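Local atomic coordinates of salt-tolerant glutaminase (Micrococcus luteus, PDB entry 3AGD), a protein that probably hydrolyses L-glutamine to L-glutamate and ammonium, as a salt-tolerant member of the glutaminase family. Residues Y71-A74 / L75-G79; V152-E155 / T156-S159; Q181-A184 / E185-V188; A246-W249 / L250-V253. All coordinates share one frame; numbering follows the deposited sequence.

Interaction 1. Residues Y71-A74 / L75-G79; sequences YAAA and LVDRG
The Tyr71 ring carries Leu75 CD1 over the middle of one face, 4.0 Å from the ring centroid and only 6° off the normal, a well-centred CH-pi contact one helical turn along helix 67-78. Beyond the two segments the Tyr71 side chain packs on Val83, Leu89, Ala111 and Val236, while Tyr71 OH is hydrogen-bonded to Arg232 NH1. CG of Tyr71, trans to the backbone N (chi1 -177°), turns the ring toward the Leu75 side chain, which crosses it at a slant. The same two residues share a main-chain bond, Leu75 N to Tyr71 O at 3.1 Å, one of four successive i to i+4 bonds between the segments, running to Arg78 N to Ala74 O at 2.8 Å. Gly79, with positive phi, then leaves the helix. Next to this backbone, Asp77 OD2 comes within 2.9 Å of Ala73 O, which already accepts from Asp77 N at 2.7 Å. Two acceptors so close would be unfavourable by themselves, but Asp77 OD2 also forms a salt bridge with Arg137 NE, whose positive charge probably offsets the cost. An apolar, aromatic flank against helices 80-84 and 227-240 is thus combined with a charged anchor to helix 131-146.

Interaction 2. Residues V152-E155 / T156-S159; sequences VDWE and TYES
Trp154 and Tyr157 meet edge-to-face: the six-membered ring of the indole turns its edge toward the phenol face, with planes at 77° and centroids 5.0 Å apart. Trp154 CE3 reaches Tyr157 CD2 at 3.6 Å, and CZ3 sits over the centre of the phenol ring. Tyr157 holds its CG trans to the backbone N (chi1 168°), which stands the ring up beside the indole; it also packs on Ala189, Val192 and Ala193 of helix 184-195. One face of the indole is covered by the CG1 methyl of Val152. The T-shaped pair lies on the first turn of helix 154-161, for which Asp153 is the N-cap: Thr156 N donates to Asp153 OD1 at 2.8 Å, approaching nearly in line with the C-O bond. The Asp153 and Thr156 side chains cross at about a right angle, and Thr156 OG1 lies 2.9 Å from Asp153 OD1. Tyr157 N to Asp153 O at 3.1 Å and an almost straight bond from Glu158 N to Trp154 O at 2.9 Å (178°) start the helical pattern. The buried Thr156 side chain lies against Thr61, Gln63 and Val30, about 5 Å from the side chain of Glu160, an L-glutamate-binding residue.

Interaction 3. Residues Q181-A184 / E185-V188; sequences QDSA and EEIV
Ser183 is the N-cap of helix 184-195, and a water bridges Ser183 N and Glu186 OE1 where a capping box would have a direct bond. Among the direct hydrogen bonds, Glu186 N donates to Ser183 OG at 3.1 Å. The hydroxyl reaches this N-H because it stands between the backbone N and the carbonyl carbon of its own residue (chi1 70°). Ile187 N to Ser183 O at 3.2 Å and Val188 N to Ala184 O at 2.9 Å continue the first turn. Of the charged groups, Asp182 and Glu186 place their carboxylates close together, planes 22° apart, with Asp182 OD1 3.8 Å from Glu186 OE2. Asp182 OD1 accepts from Gln122 NE2 and has a long, weak ion pair with Arg134, which may ease the proximity. Apolar packing lies mostly beyond the two segments: Ala184 and Val188 rest on Ala171 of helix 165-176, and Ile187 on Leu118 of helix 114-123, with its side chain about 5 Å from that of Tyr191, an L-glutamate-binding residue. The extended chain of Glu186 carries its carboxylate to the bridging water, which donates to Glu186 OE1 at 2.6 Å and accepts from Ser183 N at 3.0 Å.

Interaction 4. Residues A246-W249 / L250-V253; sequences AGQW and LADV
Gln248 O accepts from Asp252 N at 2.9 Å in an almost straight bond (176°), and Trp249 O accepts from Val253 N at 2.8 Å; these two bonds make up the single turn of helix 249-252. The chain enters it through Gly247, whose phi is positive and whose CA lies 3.6 Å from Asp252 OD2. Gln248 occupies the N-cap position. Its chain, bent at chi2 (-89°), curls back so that OE1 receives Ala251 N at 3.0 Å, the donor standing out of the amide plane. Asp252 reaches the opposite way along the backbone: OD2 takes the N-H of Gln248 at 3.0 Å from above the carboxylate plane. A water donating to both Ala246 O and Asp252 OD2 ties in the entering loop. On the apolar side, Val253 CG2 sits over the six-membered ring of Trp249, 3.6 Å from its centroid and 8° off the normal, while CG1 touches CZ2. The Trp249 side chain also packs on Val292, Cys295 and Arg296 of helix 289-301, and Trp249 NE1 donates to Ile255 O. Gln248 packs on Ser239 of the second subunit, Leu250 and Ala251 on its Ser235, and Asp252 on its Leu89. The reciprocal side-chain-to-backbone bonds resemble a capping box, but with the return acceptor one residue later than in the classical form, here built into the subunit interface.

Overall arrangement
All four contacts are local and follow in series along the glutaminase region, with none nested or crossing and no long loop closed. Interaction 1 spans the last turns of helix 67-78 before helix 80-84. Interactions 2 and 3 open helices 154-161 and 184-195; their nearest atoms are about 6 Å apart, and Tyr157 of the former packs on the helix that the latter begins. Interactions 1 and 3 also approach to about 6 Å. Interaction 4 starts the short helix 249-252, its centre 29 to 35 Å from the others. Helix 227-240 relates it to interaction 1: it packs against 71-75 in its own chain, and its counterpart in the second subunit meets 248-251.

Interaction 1. Residues Y71-A74 / L75-G79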
loop_
_atom_site.group_PDB
_atom_site.type_symbol
_atom_site.label_atom_id
_atom_site.label_comp_id
_atom_site.label_asym_id
_atom_site.label_seq_id
_atom_site.Cartn_x
_atom_site.Cartn_y
_atom_site.Cartn_z
ATOM N N TYR A 71 -13.486 -9.766 12.827
ATOM C CA TYR A 71 -12.140 -10.329 12.752
ATOM C C TYR A 71 -11.210 -9.465 13.608
ATOM O O TYR A 71 -10.389 -9.980 14.357
ATOM C CB TYR A 71 -11.673 -10.361 11.288
ATOM C CG TYR A 71 -10.316 -10.995 11.037
ATOM C CD1 TYR A 71 -9.885 -12.104 11.772
ATOM C CD2 TYR A 71 -9.495 -10.531 10.003
ATOM C CE1 TYR A 71 -8.672 -12.741 11.483
ATOM C CE2 TYR A 71 -8.284 -11.161 9.702
ATOM C CZ TYR A 71 -7.877 -12.267 10.445
ATOM O OH TYR A 71 -6.689 -12.905 10.138
ATOM N N ALA A 72 -11.355 -8.148 13.506
ATOM C CA ALA A 72 -10.531 -7.242 14.303
ATOM C C ALA A 72 -10.804 -7.465 15.798
ATOM O O ALA A 72 -9.878 -7.581 16.599
ATOM C CB ALA A 72 -10.825 -5.800 13.921
ATOM N N ALA A 73 -12.080 -7.538 16.167
ATOM C CA ALA A 73 -12.471 -7.752 17.559
ATOM C C ALA A 73 -11.867 -9.046 18.118
ATOM O O ALA A 73 -11.412 -9.089 19.263
ATOM C CB ALA A 73 -13.994 -7.799 17.669
ATOM N N ALA A 74 -11.875 -10.097 17.304
ATOM C CA ALA A 74 -11.323 -11.381 17.711
ATOM C C ALA A 74 -9.832 -11.264 17.987
ATOM O O ALA A 74 -9.327 -11.821 18.965
ATOM C CB ALA A 74 -11.572 -12.423 16.631
ATOM N N LEU A 75 -9.125 -10.546 17.119
ATOM C CA LEU A 75 -7.683 -10.360 17.283
ATOM C C LEU A 75 -7.422 -9.572 18.563
ATOM O O LEU A 75 -6.534 -9.910 19.353
ATOM C CB LEU A 75 -7.109 -9.628 16.061
ATOM C CG LEU A 75 -7.138 -10.450 14.762
ATOM C CD1 LEU A 75 -7.026 -9.552 13.538
ATOM C CD2 LEU A 75 -6.005 -11.475 14.798
ATOM N N VAL A 76 -8.205 -8.520 18.769
ATOM C CA VAL A 76 -8.072 -7.702 19.967
ATOM C C VAL A 76 -8.365 -8.535 21.213
ATOM O O VAL A 76 -7.626 -8.497 22.190
ATOM C CB VAL A 76 -9.063 -6.518 19.954
ATOM C CG1 VAL A 76 -9.130 -5.875 21.340
ATOM C CG2 VAL A 76 -8.625 -5.493 18.926
ATOM N N ASP A 77 -9.443 -9.305 21.164
ATOM C CA ASP A 77 -9.846 -10.106 22.308
ATOM C C ASP A 77 -9.013 -11.320 22.658
ATOM O O ASP A 77 -8.765 -11.573 23.832
ATOM C CB ASP A 77 -11.297 -10.558 22.147
ATOM C CG ASP A 77 -12.264 -9.397 22.138
ATOM O OD1 ASP A 77 -12.005 -8.412 22.859
ATOM O OD2 ASP A 77 -13.287 -9.474 21.424
ATOM N N ARG A 78 -8.581 -12.073 21.655
ATOM C CA ARG A 78 -7.834 -13.300 21.917
ATOM C C ARG A 78 -6.356 -13.294 21.547
ATOM O O ARG A 78 -5.623 -14.202 21.929
ATOM C CB ARG A 78 -8.535 -14.462 21.207
ATOM C CG ARG A 78 -10.012 -14.591 21.560
ATOM C CD ARG A 78 -10.208 -15.153 22.963
ATOM N NE ARG A 78 -10.224 -16.611 22.971
ATOM C CZ ARG A 78 -11.197 -17.348 22.443
ATOM N NH1 ARG A 78 -12.240 -16.771 21.869
ATOM N NH2 ARG A 78 -11.125 -18.667 22.486
ATOM N N GLY A 79 -5.915 -12.274 20.818
ATOM C CA GLY A 79 -4.522 -12.223 20.407
ATOM C C GLY A 79 -4.334 -12.968 19.092
ATOM O O GLY A 79 -5.160 -13.806 18.721
#

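Interaction 2. Residues V152-E155 / T156-S159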
loop_
_atom_site.group_PDB
_atom_site.type_symbol
_atom_site.label_atom_id
_atom_site.label_comp_id
_atom_site.label_asym_id
_atom_site.label_seq_id
_atom_site.Cartn_x
_atom_site.Cartn_y
_atom_site.Cartn_z
ATOM N N VAL A 152 -29.586 -4.461 15.228
ATOM C CA VAL A 152 -29.772 -5.586 14.327
ATOM C C VAL A 152 -31.180 -5.548 13.731
ATOM O O VAL A 152 -32.145 -5.222 14.426
ATOM C CB VAL A 152 -29.608 -6.925 15.077
ATOM C CG1 VAL A 152 -29.803 -8.091 14.121
ATOM C CG2 VAL A 152 -28.237 -6.996 15.725
ATOM N N ASP A 153 -31.295 -5.861 12.443
ATOM C CA ASP A 153 -32.600 -5.907 11.799
ATOM C C ASP A 153 -33.090 -7.344 11.979
ATOM O O ASP A 153 -32.782 -8.231 11.175
ATOM C CB ASP A 153 -32.487 -5.571 10.316
ATOM C CG ASP A 153 -33.834 -5.542 9.629
ATOM O OD1 ASP A 153 -34.429 -6.620 9.428
ATOM O OD2 ASP A 153 -34.305 -4.437 9.297
ATOM N N TRP A 154 -33.846 -7.568 13.049
ATOM C CA TRP A 154 -34.346 -8.899 13.372
ATOM C C TRP A 154 -35.249 -9.529 12.324
ATOM O O TRP A 154 -35.352 -10.752 12.244
ATOM C CB TRP A 154 -35.023 -8.864 14.744
ATOM C CG TRP A 154 -34.023 -8.490 15.794
ATOM C CD1 TRP A 154 -33.924 -7.296 16.456
ATOM C CD2 TRP A 154 -32.896 -9.269 16.206
ATOM N NE1 TRP A 154 -32.799 -7.285 17.250
ATOM C CE2 TRP A 154 -32.151 -8.486 17.112
ATOM C CE3 TRP A 154 -32.441 -10.558 15.891
ATOM C CZ2 TRP A 154 -30.977 -8.946 17.706
ATOM C CZ3 TRP A 154 -31.269 -11.015 16.483
ATOM C CH2 TRP A 154 -30.552 -10.209 17.380
ATOM N N GLU A 155 -35.886 -8.704 11.506
ATOM C CA GLU A 155 -36.745 -9.228 10.453
ATOM C C GLU A 155 -35.848 -9.957 9.452
ATOM O O GLU A 155 -36.169 -11.056 8.991
ATOM C CB GLU A 155 -37.485 -8.087 9.760
ATOM C CG GLU A 155 -38.488 -8.543 8.717
ATOM C CD GLU A 155 -39.202 -7.378 8.050
ATOM O OE1 GLU A 155 -39.733 -6.512 8.779
ATOM O OE2 GLU A 155 -39.237 -7.331 6.803
ATOM N N THR A 156 -34.718 -9.340 9.116
ATOM C CA THR A 156 -33.782 -9.957 8.181
ATOM C C THR A 156 -33.211 -11.216 8.829
ATOM O O THR A 156 -33.097 -12.256 8.182
ATOM C CB THR A 156 -32.627 -9.001 7.819
ATOM O OG1 THR A 156 -33.157 -7.850 7.152
ATOM C CG2 THR A 156 -31.617 -9.698 6.902
ATOM N N TYR A 157 -32.868 -11.115 10.111
ATOM C CA TYR A 157 -32.319 -12.241 10.861
ATOM C C TYR A 157 -33.234 -13.467 10.802
ATOM O O TYR A 157 -32.811 -14.544 10.377
ATOM C CB TYR A 157 -32.108 -11.840 12.321
ATOM C CG TYR A 157 -31.804 -12.991 13.258
ATOM C CD1 TYR A 157 -30.503 -13.478 13.400
ATOM C CD2 TYR A 157 -32.818 -13.582 14.018
ATOM C CE1 TYR A 157 -30.217 -14.515 14.277
ATOM C CE2 TYR A 157 -32.544 -14.623 14.899
ATOM C CZ TYR A 157 -31.239 -15.082 15.024
ATOM O OH TYR A 157 -30.951 -16.094 15.906
ATOM N N GLU A 158 -34.479 -13.304 11.242
ATOM C CA GLU A 158 -35.434 -14.408 11.239
ATOM C C GLU A 158 -35.558 -14.977 9.833
ATOM O O GLU A 158 -35.508 -16.184 9.632
ATOM C CB GLU A 158 -36.811 -13.939 11.721
ATOM C CG GLU A 158 -36.867 -13.448 13.163
ATOM C CD GLU A 158 -36.449 -14.507 14.176
ATOM O OE1 GLU A 158 -36.494 -15.711 13.843
ATOM O OE2 GLU A 158 -36.089 -14.132 15.315
ATOM N N SER A 159 -35.717 -14.094 8.859
ATOM C CA SER A 159 -35.844 -14.507 7.472
ATOM C C SER A 159 -34.674 -15.402 7.039
ATOM O O SER A 159 -34.878 -16.492 6.504
ATOM C CB SER A 159 -35.919 -13.266 6.582
ATOM O OG SER A 159 -36.095 -13.615 5.224
#

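Interaction 3. Residues Q181-A184 / E185-V188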
loop_
_atom_site.group_PDB
_atom_site.type_symbol
_atom_site.label_atom_id
_atom_site.label_comp_id
_atom_site.label_asym_id
_atom_site.label_seq_id
_atom_site.Cartn_x
_atom_site.Cartn_y
_atom_site.Cartn_z
ATOM N N GLN A 181 -16.410 -25.030 18.872
ATOM C CA GLN A 181 -16.660 -25.816 20.071
ATOM C C GLN A 181 -18.147 -25.880 20.401
ATOM O O GLN A 181 -18.662 -26.938 20.758
ATOM C CB GLN A 181 -15.878 -25.231 21.252
ATOM C CG GLN A 181 -14.361 -25.251 21.064
ATOM C CD GLN A 181 -13.886 -24.370 19.911
ATOM O OE1 GLN A 181 -13.317 -24.858 18.929
ATOM N NE2 GLN A 181 -14.112 -23.066 20.030
ATOM N N ASP A 182 -18.836 -24.750 20.274
ATOM C CA ASP A 182 -20.265 -24.706 20.555
ATOM C C ASP A 182 -21.065 -25.269 19.385
ATOM O O ASP A 182 -20.501 -25.595 18.343
ATOM C CB ASP A 182 -20.677 -23.276 20.886
ATOM C CG ASP A 182 -19.974 -22.759 22.131
ATOM O OD1 ASP A 182 -19.238 -21.753 22.043
ATOM O OD2 ASP A 182 -20.147 -23.376 23.203
ATOM N N SER A 183 -22.377 -25.395 19.551
ATOM C CA SER A 183 -23.204 -25.970 18.495
ATOM C C SER A 183 -23.199 -25.168 17.207
ATOM O O SER A 183 -22.979 -23.956 17.210
ATOM C CB SER A 183 -24.648 -26.142 18.970
ATOM O OG SER A 183 -25.285 -24.887 19.113
ATOM N N ALA A 184 -23.445 -25.868 16.104
ATOM C CA ALA A 184 -23.489 -25.255 14.786
ATOM C C ALA A 184 -24.585 -24.193 14.779
ATOM O O ALA A 184 -24.412 -23.099 14.237
ATOM C CB ALA A 184 -23.779 -26.320 13.731
ATOM N N GLU A 185 -25.711 -24.529 15.399
ATOM C CA GLU A 185 -26.850 -23.630 15.476
ATOM C C GLU A 185 -26.526 -22.314 16.196
ATOM O O GLU A 185 -26.950 -21.242 15.762
ATOM C CB GLU A 185 -28.013 -24.340 16.177
ATOM C CG GLU A 185 -29.261 -23.494 16.324
ATOM C CD GLU A 185 -29.930 -23.198 14.996
ATOM O OE1 GLU A 185 -30.910 -22.421 14.985
ATOM O OE2 GLU A 185 -29.482 -23.747 13.965
ATOM N N GLU A 186 -25.772 -22.403 17.289
ATOM C CA GLU A 186 -25.403 -21.225 18.078
ATOM C C GLU A 186 -24.429 -20.300 17.349
ATOM O O GLU A 186 -24.526 -19.076 17.445
ATOM C CB GLU A 186 -24.781 -21.656 19.409
ATOM C CG GLU A 186 -24.414 -20.505 20.338
ATOM C CD GLU A 186 -23.702 -20.972 21.602
ATOM O OE1 GLU A 186 -24.129 -21.996 22.177
ATOM O OE2 GLU A 186 -22.727 -20.311 22.025
ATOM N N ILE A 187 -23.480 -20.885 16.631
ATOM C CA ILE A 187 -22.507 -20.082 15.907
ATOM C C ILE A 187 -23.128 -19.461 14.664
ATOM O O ILE A 187 -22.850 -18.314 14.334
ATOM C CB ILE A 187 -21.274 -20.924 15.531
ATOM C CG1 ILE A 187 -20.586 -21.407 16.811
ATOM C CG2 ILE A 187 -20.307 -20.100 14.701
ATOM C CD1 ILE A 187 -20.191 -20.268 17.763
ATOM N N VAL A 188 -23.986 -20.207 13.981
ATOM C CA VAL A 188 -24.639 -19.671 12.795
ATOM C C VAL A 188 -25.586 -18.536 13.184
ATOM O O VAL A 188 -25.660 -17.524 12.488
ATOM C CB VAL A 188 -25.426 -20.767 12.047
ATOM C CG1 VAL A 188 -26.365 -20.145 11.026
ATOM C CG2 VAL A 188 -24.448 -21.716 11.355
HETATM O O HOH W 1 -23.806 -24.569 22.023
#

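Interaction 4. Residues A246-W249 / L250-V253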
loop_
_atom_site.group_PDB
_atom_site.type_symbol
_atom_site.label_atom_id
_atom_site.label_comp_id
_atom_site.label_asym_id
_atom_site.label_seq_id
_atom_site.Cartn_x
_atom_site.Cartn_y
_atom_site.Cartn_z
ATOM N N ALA A 246 -14.636 -9.726 -11.336
ATOM C CA ALA A 246 -14.034 -9.783 -12.664
ATOM C C ALA A 246 -12.620 -9.200 -12.639
ATOM O O ALA A 246 -12.349 -8.238 -11.914
ATOM C CB ALA A 246 -14.899 -9.019 -13.662
ATOM N N GLY A 247 -11.725 -9.780 -13.439
ATOM C CA GLY A 247 -10.348 -9.310 -13.479
ATOM C C GLY A 247 -9.624 -9.668 -12.191
ATOM O O GLY A 247 -9.860 -10.731 -11.623
ATOM N N GLN A 248 -8.739 -8.792 -11.729
ATOM C CA GLN A 248 -8.014 -9.030 -10.483
ATOM C C GLN A 248 -8.075 -7.698 -9.746
ATOM O O GLN A 248 -7.407 -6.739 -10.125
ATOM C CB GLN A 248 -6.569 -9.428 -10.777
ATOM C CG GLN A 248 -5.929 -10.336 -9.731
ATOM C CD GLN A 248 -5.257 -9.578 -8.610
ATOM O OE1 GLN A 248 -4.734 -8.482 -8.812
ATOM N NE2 GLN A 248 -5.246 -10.169 -7.422
ATOM N N TRP A 249 -8.887 -7.661 -8.692
ATOM C CA TRP A 249 -9.134 -6.458 -7.905
ATOM C C TRP A 249 -7.940 -5.622 -7.455
ATOM O O TRP A 249 -7.912 -4.417 -7.689
ATOM C CB TRP A 249 -10.002 -6.813 -6.694
ATOM C CG TRP A 249 -10.664 -5.622 -6.085
ATOM C CD1 TRP A 249 -10.242 -4.907 -4.997
ATOM C CD2 TRP A 249 -11.868 -4.992 -6.537
ATOM N NE1 TRP A 249 -11.116 -3.874 -4.744
ATOM C CE2 TRP A 249 -12.122 -3.905 -5.673
ATOM C CE3 TRP A 249 -12.760 -5.244 -7.591
ATOM C CZ2 TRP A 249 -13.232 -3.068 -5.830
ATOM C CZ3 TRP A 249 -13.865 -4.410 -7.745
ATOM C CH2 TRP A 249 -14.090 -3.336 -6.867
ATOM N N LEU A 250 -6.965 -6.240 -6.803
ATOM C CA LEU A 250 -5.801 -5.495 -6.341
ATOM C C LEU A 250 -5.127 -4.754 -7.496
ATOM O O LEU A 250 -4.851 -3.559 -7.395
ATOM C CB LEU A 250 -4.811 -6.440 -5.647
ATOM C CG LEU A 250 -3.485 -5.923 -5.069
ATOM C CD1 LEU A 250 -2.421 -5.966 -6.131
ATOM C CD2 LEU A 250 -3.647 -4.507 -4.515
ATOM N N ALA A 251 -4.887 -5.448 -8.602
ATOM C CA ALA A 251 -4.231 -4.826 -9.754
ATOM C C ALA A 251 -5.082 -3.780 -10.469
ATOM O O ALA A 251 -4.611 -2.673 -10.741
ATOM C CB ALA A 251 -3.792 -5.898 -10.756
ATOM N N ASP A 252 -6.329 -4.126 -10.776
ATOM C CA ASP A 252 -7.209 -3.206 -11.490
ATOM C C ASP A 252 -7.735 -2.025 -10.679
ATOM O O ASP A 252 -7.805 -0.907 -11.185
ATOM C CB ASP A 252 -8.418 -3.951 -12.076
ATOM C CG ASP A 252 -8.026 -5.133 -12.939
ATOM O OD1 ASP A 252 -6.964 -5.088 -13.592
ATOM O OD2 ASP A 252 -8.798 -6.110 -12.975
ATOM N N VAL A 253 -8.111 -2.269 -9.427
ATOM C CA VAL A 253 -8.686 -1.219 -8.595
ATOM C C VAL A 253 -7.741 -0.743 -7.496
ATOM O O VAL A 253 -7.568 0.463 -7.292
ATOM C CB VAL A 253 -10.022 -1.708 -7.968
ATOM C CG1 VAL A 253 -10.796 -0.543 -7.389
ATOM C CG2 VAL A 253 -10.856 -2.417 -9.024
HETATM O O HOH W 2 -10.700 -6.225 -10.981
#